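Side-chain contacts in citrate synthase (PDB 2IBP), which probably catalyses the condensation of acetyl-CoA with oxaloacetate and, with water, the release of citrate and CoA in the tricarboxylic acid cycle: residues A[205-210]-A[351-356]; A[258-263]-A[345-350]; A[127-132]-A[140-145]; A[225-230]-A[234-239]; A[165-168]-A[174-177]. All coordinates share one frame; numbering follows the deposited sequence.

Interaction 1: A[205-210]-A[351-356]; sequences DLYLIL and IAFYYM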
# COMPACT_ATOMS: atom_id res chain seq x y z
N ASP A 205 1.80 -14.33 -23.36
CA ASP A 205 2.94 -13.44 -23.58
C ASP A 205 2.46 -12.07 -24.06
O ASP A 205 2.91 -11.03 -23.56
CB ASP A 205 3.88 -14.03 -24.63
CG ASP A 205 5.26 -13.38 -24.61
OD1 ASP A 205 5.79 -13.16 -23.51
OD2 ASP A 205 5.87 -13.24 -25.69
N LEU A 206 1.54 -12.07 -25.02
CA LEU A 206 1.00 -10.83 -25.55
C LEU A 206 0.30 -10.04 -24.46
O LEU A 206 0.53 -8.84 -24.30
CB LEU A 206 0.02 -11.11 -26.69
CG LEU A 206 -0.54 -9.88 -27.39
CD1 LEU A 206 0.59 -9.01 -27.97
CD2 LEU A 206 -1.52 -10.35 -28.49
N TYR A 207 -0.54 -10.71 -23.68
CA TYR A 207 -1.24 -10.04 -22.60
C TYR A 207 -0.24 -9.39 -21.65
O TYR A 207 -0.40 -8.24 -21.24
CB TYR A 207 -2.12 -11.02 -21.84
CG TYR A 207 -2.87 -10.35 -20.71
CD1 TYR A 207 -4.16 -9.85 -20.90
CD2 TYR A 207 -2.26 -10.14 -19.49
CE1 TYR A 207 -4.81 -9.20 -19.88
CE2 TYR A 207 -2.90 -9.48 -18.48
CZ TYR A 207 -4.17 -9.01 -18.68
OH TYR A 207 -4.79 -8.34 -17.67
N LEU A 208 0.82 -10.12 -21.33
CA LEU A 208 1.81 -9.62 -20.40
C LEU A 208 2.50 -8.39 -20.97
O LEU A 208 2.75 -7.42 -20.27
CB LEU A 208 2.83 -10.69 -20.02
CG LEU A 208 2.33 -11.89 -19.23
CD1 LEU A 208 3.45 -12.88 -19.02
CD2 LEU A 208 1.70 -11.53 -17.90
N ILE A 209 2.85 -8.43 -22.25
CA ILE A 209 3.44 -7.26 -22.87
C ILE A 209 2.48 -6.08 -22.81
O ILE A 209 2.83 -4.98 -22.42
CB ILE A 209 3.75 -7.53 -24.37
CG1 ILE A 209 4.88 -8.56 -24.47
CG2 ILE A 209 4.08 -6.22 -25.10
CD1 ILE A 209 5.14 -9.05 -25.88
N LEU A 210 1.23 -6.33 -23.18
CA LEU A 210 0.27 -5.25 -23.34
C LEU A 210 -0.11 -4.55 -22.07
O LEU A 210 -0.50 -3.40 -22.13
CB LEU A 210 -0.99 -5.72 -24.04
CG LEU A 210 -0.84 -6.15 -25.50
CD1 LEU A 210 -2.20 -6.67 -25.97
CD2 LEU A 210 -0.31 -5.03 -26.40
N ILE A 351 -11.78 -12.95 -22.85
CA ILE A 351 -12.28 -14.02 -23.70
C ILE A 351 -11.33 -15.20 -23.82
O ILE A 351 -11.68 -16.35 -23.51
CB ILE A 351 -12.66 -13.49 -25.08
CG1 ILE A 351 -13.81 -12.47 -24.94
CG2 ILE A 351 -13.02 -14.65 -26.02
CD1 ILE A 351 -14.17 -11.75 -26.23
N ALA A 352 -10.08 -14.93 -24.18
CA ALA A 352 -9.10 -15.98 -24.30
C ALA A 352 -8.87 -16.65 -22.95
O ALA A 352 -8.87 -17.88 -22.88
CB ALA A 352 -7.80 -15.42 -24.86
N PHE A 353 -8.74 -15.86 -21.87
CA PHE A 353 -8.51 -16.44 -20.55
C PHE A 353 -9.63 -17.42 -20.21
O PHE A 353 -9.39 -18.51 -19.72
CB PHE A 353 -8.50 -15.41 -19.42
CG PHE A 353 -7.32 -14.47 -19.42
CD1 PHE A 353 -6.11 -14.80 -19.98
CD2 PHE A 353 -7.40 -13.30 -18.68
CE1 PHE A 353 -5.04 -13.91 -19.93
CE2 PHE A 353 -6.33 -12.43 -18.59
CZ PHE A 353 -5.14 -12.75 -19.18
N TYR A 354 -10.86 -16.97 -20.43
CA TYR A 354 -12.02 -17.80 -20.14
C TYR A 354 -11.91 -19.13 -20.89
O TYR A 354 -12.09 -20.19 -20.31
CB TYR A 354 -13.31 -17.05 -20.53
CG TYR A 354 -14.57 -17.87 -20.32
CD1 TYR A 354 -15.30 -17.78 -19.15
CD2 TYR A 354 -15.05 -18.68 -21.34
CE1 TYR A 354 -16.44 -18.53 -18.97
CE2 TYR A 354 -16.20 -19.40 -21.19
CZ TYR A 354 -16.88 -19.33 -20.01
OH TYR A 354 -18.03 -20.08 -19.88
N TYR A 355 -11.62 -19.06 -22.18
CA TYR A 355 -11.53 -20.26 -22.99
C TYR A 355 -10.33 -21.15 -22.63
O TYR A 355 -10.39 -22.38 -22.80
CB TYR A 355 -11.54 -19.91 -24.47
CG TYR A 355 -12.88 -19.47 -25.02
CD1 TYR A 355 -14.04 -20.13 -24.65
CD2 TYR A 355 -12.97 -18.54 -26.05
CE1 TYR A 355 -15.28 -19.78 -25.19
CE2 TYR A 355 -14.20 -18.22 -26.64
CZ TYR A 355 -15.35 -18.84 -26.20
OH TYR A 355 -16.56 -18.54 -26.77
N MET A 356 -9.27 -20.52 -22.14
CA MET A 356 -8.08 -21.24 -21.68
C MET A 356 -8.31 -21.98 -20.36
O MET A 356 -7.45 -22.75 -19.91
CB MET A 356 -6.90 -20.29 -21.51
CG MET A 356 -6.39 -19.70 -22.80
SD MET A 356 -5.08 -18.55 -22.36
CE MET A 356 -4.73 -17.77 -23.94
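Y207 and F353 carry this contact as an edge-to-face aromatic pair. The edge of F353 points at the face of Y207, with ring centroids 4.8 Å apart and planes inclined at 55°. One corner does the work. F353 CZ stands 3.4 Å above the Y207 ring plane, over its centre. CE2 of F353 follows on one side, 3.8 Å from Y207 CE1. The pair is therefore tilted and not a strict T.

The torsions bring the rings to each other. In Y207 CG is anti to the backbone N (chi1 -180°), and the ring reaches out from helix 198-210. In F353 CG is instead anti to the carbonyl carbon (chi1 -69°), and the ring projects from helix 349-356 to meet it.

This is helix-to-helix packing in the all-helical core of the citrate synthase fold. The two backbones stay well apart, 9.9 Å between Y207 CA and F353 CA, and the two rings bridge that separation.

Apolar contacts continue beyond the pair. I366 of helix 363-382 touches both side chains, and F367 of the same helix packs on Y207. F363 makes a further edge-to-face pair with F353.

On the Y207 side, H211 stacks on the ring, and its ND1 is hydrogen-bonded to Y207 O. The Y207 side chain is about 6 Å from that of D346, a predicted active-site residue.

Interaction 2: A[258-263]-A[345-350]; sequences RNYLEI and VDFWSG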
# COMPACT_ATOMS: atom_id res chain seq x y z
N ARG A 258 -18.73 -12.12 -18.48
CA ARG A 258 -19.99 -12.51 -17.87
C ARG A 258 -21.17 -11.88 -18.62
O ARG A 258 -22.20 -12.50 -18.77
CB ARG A 258 -20.05 -12.08 -16.41
CG ARG A 258 -19.09 -12.82 -15.52
CD ARG A 258 -19.26 -12.36 -14.10
NE ARG A 258 -18.40 -13.07 -13.17
CZ ARG A 258 -18.70 -14.23 -12.59
NH1 ARG A 258 -19.82 -14.87 -12.91
NH2 ARG A 258 -17.86 -14.76 -11.71
N ASN A 259 -21.02 -10.63 -19.04
CA ASN A 259 -22.06 -9.95 -19.80
C ASN A 259 -22.29 -10.60 -21.14
O ASN A 259 -23.44 -10.74 -21.57
CB ASN A 259 -21.74 -8.48 -20.01
CG ASN A 259 -21.92 -7.65 -18.75
OD1 ASN A 259 -22.45 -8.13 -17.75
ND2 ASN A 259 -21.58 -6.37 -18.84
N TYR A 260 -21.21 -10.96 -21.84
CA TYR A 260 -21.37 -11.61 -23.13
C TYR A 260 -22.10 -12.93 -22.93
O TYR A 260 -22.95 -13.29 -23.75
CB TYR A 260 -20.02 -11.86 -23.85
CG TYR A 260 -19.20 -10.61 -24.09
CD1 TYR A 260 -19.78 -9.43 -24.53
CD2 TYR A 260 -17.80 -10.66 -24.01
CE1 TYR A 260 -19.01 -8.30 -24.80
CE2 TYR A 260 -17.03 -9.52 -24.25
CZ TYR A 260 -17.64 -8.35 -24.64
OH TYR A 260 -16.90 -7.22 -24.86
N LEU A 261 -21.78 -13.65 -21.86
CA LEU A 261 -22.45 -14.92 -21.59
C LEU A 261 -23.95 -14.71 -21.37
O LEU A 261 -24.77 -15.51 -21.84
CB LEU A 261 -21.84 -15.63 -20.39
CG LEU A 261 -20.44 -16.20 -20.64
CD1 LEU A 261 -19.80 -16.61 -19.32
CD2 LEU A 261 -20.47 -17.37 -21.64
N GLU A 262 -24.30 -13.65 -20.66
CA GLU A 262 -25.71 -13.35 -20.38
C GLU A 262 -26.44 -12.93 -21.65
O GLU A 262 -27.56 -13.38 -21.91
CB GLU A 262 -25.81 -12.25 -19.33
CG GLU A 262 -27.24 -11.95 -18.89
CD GLU A 262 -27.30 -10.90 -17.79
OE1 GLU A 262 -26.25 -10.28 -17.48
OE2 GLU A 262 -28.40 -10.69 -17.22
N ILE A 263 -25.78 -12.11 -22.47
CA ILE A 263 -26.34 -11.64 -23.73
C ILE A 263 -26.68 -12.84 -24.61
O ILE A 263 -27.80 -12.95 -25.15
CB ILE A 263 -25.37 -10.67 -24.43
CG1 ILE A 263 -25.31 -9.37 -23.63
CG2 ILE A 263 -25.83 -10.38 -25.88
CD1 ILE A 263 -24.18 -8.44 -24.06
N VAL A 345 -9.03 -2.36 -23.89
CA VAL A 345 -8.54 -3.73 -23.84
C VAL A 345 -9.46 -4.68 -23.06
O VAL A 345 -9.58 -5.86 -23.40
CB VAL A 345 -7.08 -3.77 -23.31
CG1 VAL A 345 -7.07 -3.44 -21.84
CG2 VAL A 345 -6.45 -5.14 -23.61
N ASP A 346 -10.14 -4.16 -22.04
CA ASP A 346 -11.03 -4.98 -21.21
C ASP A 346 -12.21 -5.56 -22.00
O ASP A 346 -12.84 -6.53 -21.59
CB ASP A 346 -11.56 -4.17 -20.03
CG ASP A 346 -10.46 -3.68 -19.11
OD1 ASP A 346 -9.40 -4.35 -19.03
OD2 ASP A 346 -10.66 -2.62 -18.48
N PHE A 347 -12.54 -4.92 -23.11
CA PHE A 347 -13.63 -5.37 -23.96
C PHE A 347 -13.35 -6.76 -24.52
O PHE A 347 -14.29 -7.54 -24.75
CB PHE A 347 -13.80 -4.37 -25.10
CG PHE A 347 -15.00 -4.62 -25.98
CD1 PHE A 347 -16.19 -3.97 -25.73
CD2 PHE A 347 -14.90 -5.44 -27.08
CE1 PHE A 347 -17.27 -4.18 -26.55
CE2 PHE A 347 -15.98 -5.65 -27.89
CZ PHE A 347 -17.16 -5.00 -27.63
N TRP A 348 -12.07 -7.09 -24.68
CA TRP A 348 -11.65 -8.31 -25.32
C TRP A 348 -10.87 -9.29 -24.47
O TRP A 348 -10.95 -10.48 -24.70
CB TRP A 348 -10.71 -7.99 -26.49
CG TRP A 348 -11.31 -7.23 -27.60
CD1 TRP A 348 -11.17 -5.91 -27.86
CD2 TRP A 348 -12.24 -7.74 -28.57
NE1 TRP A 348 -11.91 -5.57 -28.97
CE2 TRP A 348 -12.58 -6.67 -29.42
CE3 TRP A 348 -12.77 -9.01 -28.82
CZ2 TRP A 348 -13.45 -6.83 -30.49
CZ3 TRP A 348 -13.64 -9.15 -29.88
CH2 TRP A 348 -13.97 -8.06 -30.70
N SER A 349 -10.06 -8.77 -23.54
CA SER A 349 -9.04 -9.59 -22.88
C SER A 349 -9.45 -10.77 -22.01
O SER A 349 -8.64 -11.66 -21.80
CB SER A 349 -8.08 -8.71 -22.10
OG SER A 349 -8.70 -8.23 -20.95
N GLY A 350 -10.70 -10.81 -21.55
CA GLY A 350 -11.17 -11.93 -20.74
C GLY A 350 -11.59 -13.14 -21.55
O GLY A 350 -11.67 -14.25 -21.02
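Y260 reaches F347 with the far end of its ring. Its OH donates a 2.6 Å hydrogen bond to the backbone O of F347. The hydroxyl lies in the carbonyl plane, on a lone pair, with a C=O...donor angle of 133°. The same OH sits 3.2 Å above the F347 ring, over its centre. The rings form an edge-to-face pair, with planes at 70°. One oxygen thus meets both the carbonyl and the ring face of one residue. F347 allows this because its CG is anti to the backbone N (chi1 -173°), beside the carbonyl carbon. With a phenylalanine at Y260, F347 O would probably be left without this donor and the F347 ring would lose the group over its centre.

The buried hydroxyl end is the tight part. On the looser side, R258 and E262 of the same helix are exposed to solvent and make no contact with 345-350. D346, a predicted active-site residue, has its carboxylate end turned away from residues 258-263.

W348 packs on helix 297-313. Y260 comes from helix 252-263 and touches L319 and A323 of helix 319-332, while F347 lies in the turn that leads into helix 349-356.

Interaction 3: A[127-132]-A[140-145]; sequences NQKLIE and KAEEKE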
# COMPACT_ATOMS: atom_id res chain seq x y z
N ASN A 127 17.21 -8.56 -0.57
CA ASN A 127 16.29 -7.61 0.00
C ASN A 127 16.79 -7.19 1.39
O ASN A 127 16.77 -6.02 1.72
CB ASN A 127 14.89 -8.22 0.10
CG ASN A 127 13.79 -7.18 0.22
OD1 ASN A 127 13.82 -6.16 -0.48
ND2 ASN A 127 12.73 -7.51 0.97
N GLN A 128 17.16 -8.17 2.22
CA GLN A 128 17.67 -7.86 3.57
C GLN A 128 18.86 -6.90 3.51
O GLN A 128 18.95 -5.94 4.26
CB GLN A 128 18.07 -9.13 4.32
CG GLN A 128 16.99 -10.22 4.37
CD GLN A 128 15.58 -9.69 4.63
OE1 GLN A 128 15.30 -9.09 5.67
NE2 GLN A 128 14.67 -9.98 3.70
N LYS A 129 19.76 -7.16 2.57
CA LYS A 129 20.95 -6.34 2.40
C LYS A 129 20.57 -4.93 1.97
O LYS A 129 21.13 -3.96 2.46
CB LYS A 129 21.89 -6.99 1.39
CG LYS A 129 23.25 -6.34 1.29
CD LYS A 129 24.17 -7.14 0.39
CE LYS A 129 25.59 -6.57 0.38
NZ LYS A 129 25.65 -5.18 -0.17
N LEU A 130 19.58 -4.82 1.09
CA LEU A 130 19.15 -3.51 0.64
C LEU A 130 18.46 -2.76 1.76
O LEU A 130 18.67 -1.56 1.92
CB LEU A 130 18.27 -3.60 -0.61
CG LEU A 130 17.85 -2.26 -1.23
CD1 LEU A 130 19.02 -1.34 -1.53
CD2 LEU A 130 17.01 -2.50 -2.48
N ILE A 131 17.65 -3.46 2.53
CA ILE A 131 16.98 -2.87 3.69
C ILE A 131 18.04 -2.32 4.65
O ILE A 131 17.95 -1.16 5.07
CB ILE A 131 16.06 -3.89 4.37
CG1 ILE A 131 14.85 -4.17 3.48
CG2 ILE A 131 15.63 -3.40 5.74
CD1 ILE A 131 14.08 -5.43 3.90
N GLU A 132 19.10 -3.08 4.90
CA GLU A 132 20.17 -2.63 5.79
C GLU A 132 20.78 -1.33 5.27
O GLU A 132 20.99 -0.37 6.02
CB GLU A 132 21.28 -3.69 5.91
CG GLU A 132 20.87 -4.94 6.68
CD GLU A 132 21.95 -6.02 6.71
OE1 GLU A 132 22.79 -6.09 5.78
OE2 GLU A 132 21.94 -6.83 7.66
N LYS A 140 23.72 3.74 -3.32
CA LYS A 140 24.71 3.99 -4.34
C LYS A 140 24.76 2.80 -5.31
O LYS A 140 23.82 2.02 -5.39
CB LYS A 140 26.07 4.22 -3.67
CG LYS A 140 26.11 5.42 -2.71
CD LYS A 140 26.35 6.74 -3.43
CE LYS A 140 25.10 7.33 -4.08
NZ LYS A 140 24.12 7.80 -3.07
N ALA A 141 25.85 2.66 -6.06
CA ALA A 141 25.97 1.62 -7.07
C ALA A 141 25.61 0.22 -6.59
O ALA A 141 24.83 -0.49 -7.23
CB ALA A 141 27.37 1.62 -7.67
N GLU A 142 26.22 -0.21 -5.48
CA GLU A 142 25.99 -1.55 -4.96
C GLU A 142 24.52 -1.77 -4.64
O GLU A 142 23.98 -2.85 -4.90
CB GLU A 142 26.81 -1.81 -3.70
CG GLU A 142 28.29 -2.05 -3.94
CD GLU A 142 29.01 -2.52 -2.68
OE1 GLU A 142 28.44 -3.33 -1.92
OE2 GLU A 142 30.17 -2.10 -2.47
N GLU A 143 23.89 -0.76 -4.04
CA GLU A 143 22.50 -0.86 -3.64
C GLU A 143 21.59 -0.91 -4.85
O GLU A 143 20.60 -1.64 -4.85
CB GLU A 143 22.10 0.27 -2.70
CG GLU A 143 22.70 0.17 -1.31
CD GLU A 143 24.20 0.45 -1.28
OE1 GLU A 143 24.67 1.33 -2.03
OE2 GLU A 143 24.90 -0.21 -0.47
N LYS A 144 21.88 -0.07 -5.84
CA LYS A 144 21.10 -0.09 -7.09
C LYS A 144 21.19 -1.46 -7.74
O LYS A 144 20.20 -1.96 -8.28
CB LYS A 144 21.54 1.01 -8.05
CG LYS A 144 21.25 2.41 -7.56
CD LYS A 144 21.65 3.46 -8.59
CE LYS A 144 21.34 4.87 -8.11
NZ LYS A 144 22.12 5.26 -6.89
N GLU A 145 22.36 -2.10 -7.67
CA GLU A 145 22.51 -3.45 -8.22
C GLU A 145 21.58 -4.41 -7.48
O GLU A 145 20.91 -5.22 -8.11
CB GLU A 145 23.96 -3.94 -8.16
CG GLU A 145 24.90 -3.26 -9.14
CD GLU A 145 24.62 -3.60 -10.61
OE1 GLU A 145 23.65 -4.33 -10.91
OE2 GLU A 145 25.40 -3.13 -11.48
O HOH W 1 24.96 -2.62 0.29
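The carboxylates of E142 and E143 are the flat groups here, and K129 approaches both. K129 NZ makes a long salt bridge of 3.8 Å to E142 OE1. It reaches E143 through a water, 2.7 Å from K129 NZ, which donates to E143 OE2. R138 NE also forms a salt bridge with E143 OE2. E143 OE1 accepts from K140 N at 2.9 Å. That donor comes on the anti side, 18° out of the carboxylate plane.

The bond is the N3-to-N-cap half of a capping box, with K140 as N-cap of helix 141-169. A bend at chi2 (72°) folds E143 back to reach it. This helix and helix 125-135 form a helical hairpin.

L130 CD1 packs 3.7 Å from E143 CB. An alanine at E143 would keep the CB contact with L130 but would probably leave K140 N without its carboxylate acceptor, the water without its acceptor and R138 without this mate. F111 of the second subunit packs on N127, Q128 and I131.

Interaction 4: A[225-230]-A[234-239]; sequences VVASTL and YSSVAA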
# COMPACT_ATOMS: atom_id res chain seq x y z
N VAL A 225 4.01 5.37 -2.91
CA VAL A 225 3.84 5.87 -1.54
C VAL A 225 4.65 5.01 -0.55
O VAL A 225 5.34 5.52 0.32
CB VAL A 225 2.36 5.94 -1.15
CG1 VAL A 225 2.22 6.31 0.34
CG2 VAL A 225 1.66 6.97 -2.01
N VAL A 226 4.55 3.70 -0.71
CA VAL A 226 5.27 2.79 0.12
C VAL A 226 6.76 2.93 -0.12
O VAL A 226 7.53 3.08 0.81
CB VAL A 226 4.80 1.34 -0.09
CG1 VAL A 226 5.75 0.35 0.57
CG2 VAL A 226 3.36 1.18 0.40
N ALA A 227 7.17 2.95 -1.38
CA ALA A 227 8.59 3.07 -1.69
C ALA A 227 9.17 4.39 -1.20
O ALA A 227 10.36 4.46 -0.87
CB ALA A 227 8.83 2.92 -3.17
N SER A 228 8.33 5.41 -1.08
CA SER A 228 8.81 6.75 -0.71
C SER A 228 9.38 6.83 0.71
O SER A 228 10.12 7.76 1.02
CB SER A 228 7.75 7.83 -0.90
OG SER A 228 6.80 7.80 0.15
N THR A 229 9.02 5.85 1.54
CA THR A 229 9.53 5.76 2.90
C THR A 229 10.82 4.94 2.94
O THR A 229 11.38 4.69 4.01
CB THR A 229 8.55 5.04 3.84
OG1 THR A 229 8.42 3.66 3.46
CG2 THR A 229 7.19 5.71 3.83
N LEU A 230 11.24 4.50 1.76
CA LEU A 230 12.38 3.62 1.57
C LEU A 230 12.09 2.21 2.03
O LEU A 230 13.01 1.42 2.28
CB LEU A 230 13.67 4.17 2.15
CG LEU A 230 14.12 5.49 1.50
CD1 LEU A 230 15.49 5.85 2.06
CD2 LEU A 230 14.17 5.41 -0.01
N TYR A 234 9.60 -5.55 -2.26
CA TYR A 234 8.55 -6.54 -2.11
C TYR A 234 7.35 -5.89 -1.43
O TYR A 234 6.21 -6.09 -1.85
CB TYR A 234 9.04 -7.72 -1.30
CG TYR A 234 9.97 -8.67 -2.04
CD1 TYR A 234 9.47 -9.84 -2.59
CD2 TYR A 234 11.33 -8.46 -2.08
CE1 TYR A 234 10.29 -10.77 -3.20
CE2 TYR A 234 12.17 -9.37 -2.73
CZ TYR A 234 11.64 -10.53 -3.27
OH TYR A 234 12.45 -11.48 -3.89
N SER A 235 7.58 -5.16 -0.36
CA SER A 235 6.48 -4.50 0.34
C SER A 235 5.75 -3.50 -0.56
O SER A 235 4.51 -3.39 -0.53
CB SER A 235 7.00 -3.83 1.61
OG SER A 235 7.44 -4.84 2.50
N SER A 236 6.50 -2.80 -1.40
CA SER A 236 5.90 -1.85 -2.33
C SER A 236 4.98 -2.58 -3.33
O SER A 236 3.87 -2.13 -3.65
CB SER A 236 6.98 -1.07 -3.05
OG SER A 236 7.72 -0.29 -2.11
N VAL A 237 5.44 -3.73 -3.81
CA VAL A 237 4.64 -4.53 -4.72
C VAL A 237 3.41 -5.11 -4.01
O VAL A 237 2.30 -5.09 -4.56
CB VAL A 237 5.47 -5.61 -5.44
CG1 VAL A 237 4.55 -6.60 -6.18
CG2 VAL A 237 6.42 -4.94 -6.40
N ALA A 238 3.58 -5.55 -2.76
CA ALA A 238 2.45 -6.08 -2.00
C ALA A 238 1.37 -4.98 -1.87
O ALA A 238 0.18 -5.26 -2.05
CB ALA A 238 2.90 -6.56 -0.62
N ALA A 239 1.79 -3.74 -1.63
CA ALA A 239 0.87 -2.61 -1.54
C ALA A 239 0.19 -2.33 -2.88
O ALA A 239 -0.99 -2.05 -2.93
CB ALA A 239 1.58 -1.35 -1.04
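V226 holds CG1 anti to its own N (chi1 168°), which sets CG2 anti to the carbonyl carbon, and the two methyls meet different residues. CG1 lies 3.4 Å from S236 OG. CG2 presses on A239 CB at 3.4 Å, tighter than usual for two carbons.

The motif is a tight helical hairpin between helices 218-227 and 233-244. The first helix closes in a Schellman motif, with L230 at positive phi. V226 CA and S236 CA are only 5.3 Å apart, a closeness consistent with the small side chains of A227, S236 and A239. A227 CB adds a contact to S236 OG at 3.6 Å.

S236 OG has its polar partner in the connecting turn, D232 O. It is near A227 N, but the angle is too poor for a bond. The hairpin also meets the second subunit, where E114 is hydrogen-bonded to S235 OG. Within the first segment, S228 OG donates to V225 O at 2.7 Å, tilted 28° from the carbonyl plane.

Interaction 5: A[165-168]-A[174-177]; sequences HYRF and VVRP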
# COMPACT_ATOMS: atom_id res chain seq x y z
N HIS A 165 -0.97 -20.92 -6.17
CA HIS A 165 -2.23 -20.71 -5.50
C HIS A 165 -3.34 -21.43 -6.26
O HIS A 165 -4.19 -22.10 -5.66
CB HIS A 165 -2.57 -19.25 -5.38
CG HIS A 165 -3.78 -19.01 -4.55
ND1 HIS A 165 -5.04 -18.98 -5.10
CD2 HIS A 165 -3.94 -18.95 -3.21
CE1 HIS A 165 -5.93 -18.83 -4.13
NE2 HIS A 165 -5.29 -18.81 -2.97
N TYR A 166 -3.34 -21.29 -7.58
CA TYR A 166 -4.35 -21.97 -8.40
C TYR A 166 -4.36 -23.46 -8.10
O TYR A 166 -5.40 -24.04 -7.82
CB TYR A 166 -4.16 -21.70 -9.88
CG TYR A 166 -5.06 -22.55 -10.73
CD1 TYR A 166 -6.41 -22.30 -10.78
CD2 TYR A 166 -4.56 -23.66 -11.42
CE1 TYR A 166 -7.26 -23.11 -11.52
CE2 TYR A 166 -5.38 -24.44 -12.19
CZ TYR A 166 -6.73 -24.19 -12.21
OH TYR A 166 -7.56 -25.00 -12.97
N ARG A 167 -3.19 -24.08 -8.17
CA ARG A 167 -3.06 -25.51 -7.92
C ARG A 167 -3.56 -25.88 -6.53
O ARG A 167 -4.35 -26.80 -6.38
CB ARG A 167 -1.60 -25.94 -8.08
CG ARG A 167 -1.02 -25.68 -9.45
CD ARG A 167 -1.63 -26.54 -10.53
NE ARG A 167 -1.36 -27.97 -10.33
CZ ARG A 167 -1.71 -28.89 -11.22
NH1 ARG A 167 -2.31 -28.53 -12.35
NH2 ARG A 167 -1.45 -30.16 -10.98
N PHE A 168 -3.06 -25.18 -5.51
CA PHE A 168 -3.50 -25.47 -4.16
C PHE A 168 -5.00 -25.24 -3.97
O PHE A 168 -5.64 -25.98 -3.23
CB PHE A 168 -2.75 -24.65 -3.12
CG PHE A 168 -1.31 -25.05 -2.94
CD1 PHE A 168 -0.95 -26.37 -2.77
CD2 PHE A 168 -0.37 -24.08 -2.69
CE1 PHE A 168 0.37 -26.71 -2.51
CE2 PHE A 168 0.95 -24.41 -2.44
CZ PHE A 168 1.31 -25.73 -2.31
N VAL A 174 1.54 -28.67 -6.51
CA VAL A 174 2.09 -27.61 -7.32
C VAL A 174 2.87 -28.22 -8.47
O VAL A 174 3.30 -29.39 -8.42
CB VAL A 174 3.01 -26.62 -6.56
CG1 VAL A 174 2.24 -25.94 -5.41
CG2 VAL A 174 4.26 -27.30 -6.07
N VAL A 175 2.94 -27.45 -9.54
CA VAL A 175 3.77 -27.77 -10.69
C VAL A 175 4.87 -26.74 -10.67
O VAL A 175 4.67 -25.54 -10.92
CB VAL A 175 3.00 -27.77 -12.00
CG1 VAL A 175 3.93 -27.99 -13.19
CG2 VAL A 175 1.91 -28.87 -11.98
N ARG A 176 6.07 -27.20 -10.39
CA ARG A 176 7.18 -26.28 -10.27
C ARG A 176 7.66 -25.78 -11.62
O ARG A 176 7.36 -26.39 -12.65
CB ARG A 176 8.30 -26.89 -9.42
CG ARG A 176 7.82 -27.15 -7.99
CD ARG A 176 8.91 -27.63 -7.06
NE ARG A 176 8.35 -27.92 -5.74
CZ ARG A 176 8.16 -27.02 -4.78
NH1 ARG A 176 8.51 -25.75 -4.97
NH2 ARG A 176 7.63 -27.39 -3.62
N PRO A 177 8.34 -24.62 -11.62
CA PRO A 177 8.74 -24.02 -12.88
C PRO A 177 9.67 -24.86 -13.72
O PRO A 177 10.61 -25.47 -13.19
CB PRO A 177 9.46 -22.74 -12.46
CG PRO A 177 9.07 -22.49 -11.05
CD PRO A 177 8.75 -23.81 -10.45
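V174 lays its CG1 methyl over one face of the F168 ring in a CH-pi contact. The methyl is 3.6 Å from the ring centroid and 27° off the normal. It is shifted toward the rim, and F168 CZ comes within 3.2 Å of it. V174 has CG1 anti to the carbonyl carbon (chi1 -59°), which points this methyl at the ring.

The second contact is made by the next residue. V175 CG2 sits over one face of the R167 guanidinium, 3.6 Å above the plane and offset toward the rim. The arginine chain bends at chi2 and chi3, which curls the guanidinium back to the valine.

Outer residues fix these groups. R167 NE is hydrogen-bonded to E173 O, just before V174, and NH1 to M191 O. V98, I101 and R102 of helix 95-103 pack on F168. Y164 touches V174, and Y189 of helix 183-192 touches V175. The contact thus folds the loop after helix 141-169 back against the last turns of that helix.

No hydrogen bond joins the two segments. The valines take the flat faces, while guanidinium N-H groups serve backbone carbonyls outside, so the segments meet through dispersion and CH-pi contact.

Overall arrangement
Interactions 1 and 2 are neighbours that share helix 349-356. They touch where Y207 CE1 lies 4.0 Å from S349 CB and where I351 CD1 lies 4.1 Å from Y260 CE2. Both adjoin the predicted active site: D346 belongs to interaction 2, and the F347 side chain is about 10 Å from that of H289. Interactions 3 and 4 form a second cluster, touching at N127 ND2 and Y234 CD2, 3.5 Å apart, and both meet the second subunit. Interaction 2 is on the opposite side of the chain's centre from this cluster, about 44 Å centre to centre from interaction 3. Interaction 5 shares helix 141-169 with interaction 3, yet its centre is closer to interaction 1, about 19 Å away.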